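Local structure of endonuclease V (Homo sapiens, 6OZE) at residues A[116-121]-A[145-150]; A[141-146]-A[205-210]. The protein cleaves RNA at inosine sites as a metal-ion-dependent, inosine-specific endoribonuclease of the RNase H-like clan. The protein carries 4 engineered substitutions. All blocks are in the same frame, centred on the assembly; numbering follows the deposited sequence.

Interaction 1 (A[116-121]-A[145-150])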
loop_
_atom_site.group_PDB
_atom_site.type_symbol
_atom_site.label_atom_id
_atom_site.label_comp_id
_atom_site.label_asym_id
_atom_site.label_seq_id
_atom_site.Cartn_x
_atom_site.Cartn_y
_atom_site.Cartn_z
ATOM N N LEU A 116 -1.703 -4.317 -3.496
ATOM C CA LEU A 116 -2.100 -2.982 -3.073
ATOM C C LEU A 116 -1.896 -2.916 -1.563
ATOM O O LEU A 116 -2.470 -3.724 -0.816
ATOM C CB LEU A 116 -3.552 -2.691 -3.429
ATOM C CG LEU A 116 -3.929 -2.803 -4.914
ATOM C CD1 LEU A 116 -5.352 -2.279 -5.124
ATOM C CD2 LEU A 116 -2.944 -2.053 -5.829
ATOM N N VAL A 117 -1.094 -1.956 -1.122
ATOM C CA VAL A 117 -0.640 -1.865 0.265
ATOM C C VAL A 117 -1.268 -0.644 0.905
ATOM O O VAL A 117 -1.184 0.461 0.356
ATOM C CB VAL A 117 0.886 -1.738 0.301
ATOM C CG1 VAL A 117 1.390 -1.608 1.738
ATOM C CG2 VAL A 117 1.492 -2.925 -0.363
ATOM N N ASP A 118 -1.896 -0.833 2.062
ATOM C CA ASP A 118 -2.351 0.306 2.843
ATOM C C ASP A 118 -1.132 0.995 3.443
ATOM O O ASP A 118 -0.671 0.619 4.524
ATOM C CB ASP A 118 -3.335 -0.134 3.929
ATOM C CG ASP A 118 -3.935 1.045 4.692
ATOM O OD1 ASP A 118 -3.559 2.207 4.433
ATOM O OD2 ASP A 118 -4.797 0.808 5.556
ATOM N N GLY A 119 -0.615 1.993 2.745
ATOM C CA GLY A 119 0.638 2.625 3.109
ATOM C C GLY A 119 1.234 3.288 1.887
ATOM O O GLY A 119 0.692 3.216 0.789
ATOM N N ASN A 120 2.363 3.954 2.100
ATOM C CA ASN A 120 2.991 4.676 1.005
ATOM C C ASN A 120 4.179 3.895 0.456
ATOM O O ASN A 120 4.776 3.051 1.132
ATOM C CB ASN A 120 3.472 6.057 1.448
ATOM C CG ASN A 120 2.341 6.988 1.818
ATOM O OD1 ASN A 120 1.810 7.729 0.974
ATOM N ND2 ASN A 120 1.990 6.994 3.102
ATOM N N GLY A 121 4.507 4.193 -0.795
ATOM C CA GLY A 121 5.710 3.713 -1.434
ATOM C C GLY A 121 6.790 4.768 -1.435
ATOM O O GLY A 121 7.341 5.123 -0.384
ATOM N N VAL A 145 -1.143 2.683 -1.477
ATOM C CA VAL A 145 -2.448 3.337 -1.485
ATOM C C VAL A 145 -2.626 3.962 -0.114
ATOM O O VAL A 145 -2.863 3.252 0.872
ATOM C CB VAL A 145 -3.587 2.345 -1.774
ATOM C CG1 VAL A 145 -4.944 3.057 -1.774
ATOM C CG2 VAL A 145 -3.328 1.601 -3.078
ATOM N N ALA A 146 -2.520 5.283 -0.040
ATOM C CA ALA A 146 -2.630 5.999 1.217
ATOM C C ALA A 146 -3.920 6.807 1.254
ATOM O O ALA A 146 -4.368 7.354 0.238
ATOM C CB ALA A 146 -1.420 6.902 1.463
ATOM N N LYS A 147 -4.517 6.870 2.434
ATOM C CA LYS A 147 -5.760 7.595 2.648
ATOM C C LYS A 147 -5.536 9.044 3.055
ATOM O O LYS A 147 -6.491 9.830 3.035
ATOM C CB LYS A 147 -6.618 6.854 3.682
ATOM C CG LYS A 147 -7.010 5.448 3.216
ATOM C CD LYS A 147 -7.274 4.473 4.358
ATOM C CE LYS A 147 -7.484 3.058 3.816
ATOM N NZ LYS A 147 -7.558 2.027 4.891
ATOM N N LYS A 148 -4.305 9.423 3.394
ATOM C CA LYS A 148 -3.977 10.804 3.719
ATOM C C LYS A 148 -2.623 11.167 3.124
ATOM O O LYS A 148 -1.783 10.305 2.853
ATOM C CB LYS A 148 -3.991 11.068 5.234
ATOM C CG LYS A 148 -3.015 10.233 6.034
ATOM C CD LYS A 148 -3.056 10.625 7.508
ATOM C CE LYS A 148 -2.400 9.573 8.393
ATOM N NZ LYS A 148 -0.972 9.337 8.040
ATOM N N LEU A 149 -2.421 12.468 2.930
ATOM C CA LEU A 149 -1.217 12.980 2.286
ATOM C C LEU A 149 -0.068 13.073 3.286
ATOM O O LEU A 149 -0.160 13.791 4.288
ATOM C CB LEU A 149 -1.505 14.354 1.685
ATOM C CG LEU A 149 -0.305 15.006 0.999
ATOM C CD1 LEU A 149 0.135 14.157 -0.187
ATOM C CD2 LEU A 149 -0.643 16.429 0.562
ATOM N N LEU A 150 1.021 12.360 3.007
ATOM C CA LEU A 150 2.244 12.484 3.790
ATOM C C LEU A 150 2.995 13.723 3.315
ATOM O O LEU A 150 3.364 13.817 2.140
ATOM C CB LEU A 150 3.113 11.246 3.583
ATOM C CG LEU A 150 3.475 10.351 4.769
ATOM C CD1 LEU A 150 4.574 9.368 4.366
ATOM C CD2 LEU A 150 3.890 11.171 5.980
HETATM O O HOH W 1 0.495 10.143 1.193
HETATM O O HOH W 2 -0.102 8.470 4.499
#

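Interaction 2 (A[141-146]-A[205-210])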
loop_
_atom_site.group_PDB
_atom_site.type_symbol
_atom_site.label_atom_id
_atom_site.label_comp_id
_atom_site.label_asym_id
_atom_site.label_seq_id
_atom_site.Cartn_x
_atom_site.Cartn_y
_atom_site.Cartn_z
ATOM N N PRO A 141 5.346 -6.772 -7.711
ATOM C CA PRO A 141 4.788 -5.449 -7.988
ATOM C C PRO A 141 3.931 -4.999 -6.819
ATOM O O PRO A 141 3.100 -5.755 -6.300
ATOM C CB PRO A 141 3.944 -5.689 -9.243
ATOM C CG PRO A 141 4.642 -6.836 -9.936
ATOM C CD PRO A 141 5.066 -7.735 -8.793
ATOM N N CYS A 142 4.180 -3.778 -6.344
ATOM C CA CYS A 142 3.454 -3.253 -5.196
ATOM C C CYS A 142 3.114 -1.792 -5.427
ATOM O O CYS A 142 3.928 -1.037 -5.964
ATOM C CB CYS A 142 4.277 -3.336 -3.906
ATOM S SG CYS A 142 4.363 -4.959 -3.130
ATOM N N VAL A 143 1.916 -1.412 -4.990
ATOM C CA VAL A 143 1.406 -0.049 -5.091
ATOM C C VAL A 143 1.087 0.442 -3.686
ATOM O O VAL A 143 0.403 -0.254 -2.919
ATOM C CB VAL A 143 0.131 -0.025 -5.944
ATOM C CG1 VAL A 143 -0.469 1.393 -5.976
ATOM C CG2 VAL A 143 0.434 -0.535 -7.339
ATOM N N GLY A 144 1.555 1.644 -3.360
ATOM C CA GLY A 144 1.164 2.278 -2.117
ATOM C C GLY A 144 -0.143 3.026 -2.282
ATOM O O GLY A 144 -0.269 3.885 -3.165
ATOM N N VAL A 145 -1.143 2.683 -1.477
ATOM C CA VAL A 145 -2.448 3.337 -1.485
ATOM C C VAL A 145 -2.626 3.962 -0.114
ATOM O O VAL A 145 -2.863 3.252 0.872
ATOM C CB VAL A 145 -3.587 2.345 -1.774
ATOM C CG1 VAL A 145 -4.944 3.057 -1.774
ATOM C CG2 VAL A 145 -3.328 1.601 -3.078
ATOM N N ALA A 146 -2.520 5.283 -0.040
ATOM C CA ALA A 146 -2.630 5.999 1.217
ATOM C C ALA A 146 -3.920 6.807 1.254
ATOM O O ALA A 146 -4.368 7.354 0.238
ATOM C CB ALA A 146 -1.420 6.902 1.463
ATOM N N HIS A 205 6.979 -0.857 -5.958
ATOM C CA HIS A 205 8.045 -1.608 -6.615
ATOM C C HIS A 205 7.470 -2.227 -7.875
ATOM O O HIS A 205 6.318 -2.670 -7.884
ATOM C CB HIS A 205 8.556 -2.720 -5.688
ATOM C CG HIS A 205 9.669 -3.546 -6.256
ATOM N ND1 HIS A 205 10.850 -3.004 -6.722
ATOM C CD2 HIS A 205 9.811 -4.892 -6.358
ATOM C CE1 HIS A 205 11.655 -3.978 -7.117
ATOM N NE2 HIS A 205 11.053 -5.134 -6.897
ATOM N N ARG A 206 8.263 -2.213 -8.949
ATOM C CA ARG A 206 7.947 -2.922 -10.188
ATOM C C ARG A 206 6.630 -2.481 -10.821
ATOM O O ARG A 206 5.927 -3.291 -11.425
ATOM C CB ARG A 206 7.996 -4.443 -10.015
ATOM C CG ARG A 206 9.394 -4.993 -9.926
ATOM C CD ARG A 206 9.478 -6.315 -10.651
ATOM N NE ARG A 206 9.232 -7.448 -9.772
ATOM C CZ ARG A 206 8.562 -8.536 -10.134
ATOM N NH1 ARG A 206 8.050 -8.626 -11.354
ATOM N NH2 ARG A 206 8.390 -9.531 -9.272
ATOM N N MET A 207 6.283 -1.204 -10.683
ATOM C CA MET A 207 5.174 -0.655 -11.451
ATOM C C MET A 207 5.445 0.819 -11.708
ATOM O O MET A 207 6.095 1.495 -10.911
ATOM C CB MET A 207 3.845 -0.843 -10.708
ATOM C CG MET A 207 2.601 -0.710 -11.610
ATOM S SD MET A 207 1.269 -1.742 -10.949
ATOM C CE MET A 207 0.074 -1.695 -12.290
ATOM N N SER A 208 4.971 1.306 -12.851
ATOM C CA SER A 208 5.018 2.734 -13.115
ATOM C C SER A 208 3.881 3.419 -12.369
ATOM O O SER A 208 2.873 2.801 -12.013
ATOM C CB SER A 208 4.906 3.020 -14.613
ATOM O OG SER A 208 3.591 2.725 -15.067
ATOM N N LEU A 209 4.073 4.709 -12.096
ATOM C CA LEU A 209 3.048 5.450 -11.370
ATOM C C LEU A 209 1.754 5.527 -12.171
ATOM O O LEU A 209 0.664 5.343 -11.615
ATOM C CB LEU A 209 3.564 6.846 -11.034
ATOM C CG LEU A 209 2.571 7.767 -10.319
ATOM C CD1 LEU A 209 2.098 7.139 -9.001
ATOM C CD2 LEU A 209 3.224 9.111 -10.075
ATOM N N GLU A 210 1.857 5.764 -13.479
ATOM C CA GLU A 210 0.660 5.837 -14.311
ATOM C C GLU A 210 -0.136 4.543 -14.238
ATOM O O GLU A 210 -1.358 4.560 -14.045
ATOM C CB GLU A 210 1.042 6.156 -15.759
ATOM C CG GLU A 210 1.411 7.611 -16.007
ATOM C CD GLU A 210 1.978 7.844 -17.399
ATOM O OE1 GLU A 210 2.118 6.863 -18.160
ATOM O OE2 GLU A 210 2.284 9.009 -17.729
#

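Interaction 1 (A[116-121]-A[145-150])
Parallel pairing of strands 115-118 and 142-146 brings D118 beside V145 at the strand ends, where both chains pass into loops. V145 grips the neighbouring strand on both sides of D118: its N binds V117 O at 2.9 Å, almost in line with the carbonyl, and its O accepts G119 N over a longer 3.2 Å, the donor standing above the carbonyl plane. Helix 130-138 connects the two strands, which places the contact at the C-terminal ends of the parallel strands of a beta-alpha-beta unit. From the bridge residue itself, D118, a side-chain contact reaches on to K147: CG lies opposite the backbone N (chi1 -175°), which carries the carboxylate out to the extended lysine; K147 NZ meets D118 OD2 at 3.1 Å from above the carboxylate plane, a salt bridge. Replacing D118 by an alanine would probably leave the K147 ammonium without its charged mate and the K147 side chain freer to swing. On N120, OD1 lies 3.4 Å from A146 CB, while ND2 faces L150 CD1 at 3.7 Å. Two waters fix the amide's flip: one donates to N120 OD1 and to K148 O and accepts L150 N, the other accepts N120 ND2 and donates to K148 O.

Interaction 2 (A[141-146]-A[205-210])
C142 and H205 form an antiparallel hydrogen-bonded pair, joining the start of strand 142-146 to the last residue of strand 199-205. C142 N donates to H205 O at 2.9 Å, in the carbonyl plane, and H205 N returns a bond of 3.1 Å to C142 O, the donor tilted 23° from the plane of the C142 carbonyl. H205 O also receives a CA-H...O contact from P141 CA at 3.2 Å, so the carbonyl takes the C142 N-H and a weaker CA-H contact together. Just beyond the pair the backbone of R206 takes a left-handed conformation and turns out of the strand. The arginine chain, bent at chi2 and chi3, brings its guanidinium round to P141, whose CD sits 3.7 Å above the plane, over the centre of the group. Its charge is met by E26 through NH1, and H205 ND1 binds V21 N. On the buried side, M207 CG is anti to its N (chi1 -162°), and the extended thioether reaches V143, with SD 3.9 Å from CG2. The C142-H205 pair, with P141 against it, is the close-knit part. R206, though partly exposed, still packs on P141; from S208 onward the chain draws off, and S208 to E210 touch none of segment 141-146. S208 is the N-cap of helix 209-218, its OG bonded to A211 N. That helix then covers the face of the sheet carrying V143: A212 and T216 touch V143, L215 lies on M207, and I201 of strand 199-205 also touches V143.

In the fold
Strand 142-146 is common to both contacts: interaction 1 uses its C-terminal end, interaction 2 its start, and their centres lie 10 Å apart. On one flank it runs parallel to strand 115-118, on the other antiparallel to strand 199-205, within the mixed sheet of the RNase H-like fold. Along the chain come strand 115-118, helix 130-138, strand 142-146, and, much later, strand 199-205 with helix 209-218. The contacts also meet directly: V117 N probably bonds V143 O at 2.9 Å, and L116 CD2 packs 3.7 Å from V143 CB. Strand 142-146 thus knits the beta-alpha-beta unit to the later strands 199-205, 184-189 and 174-178, which run antiparallel beyond it.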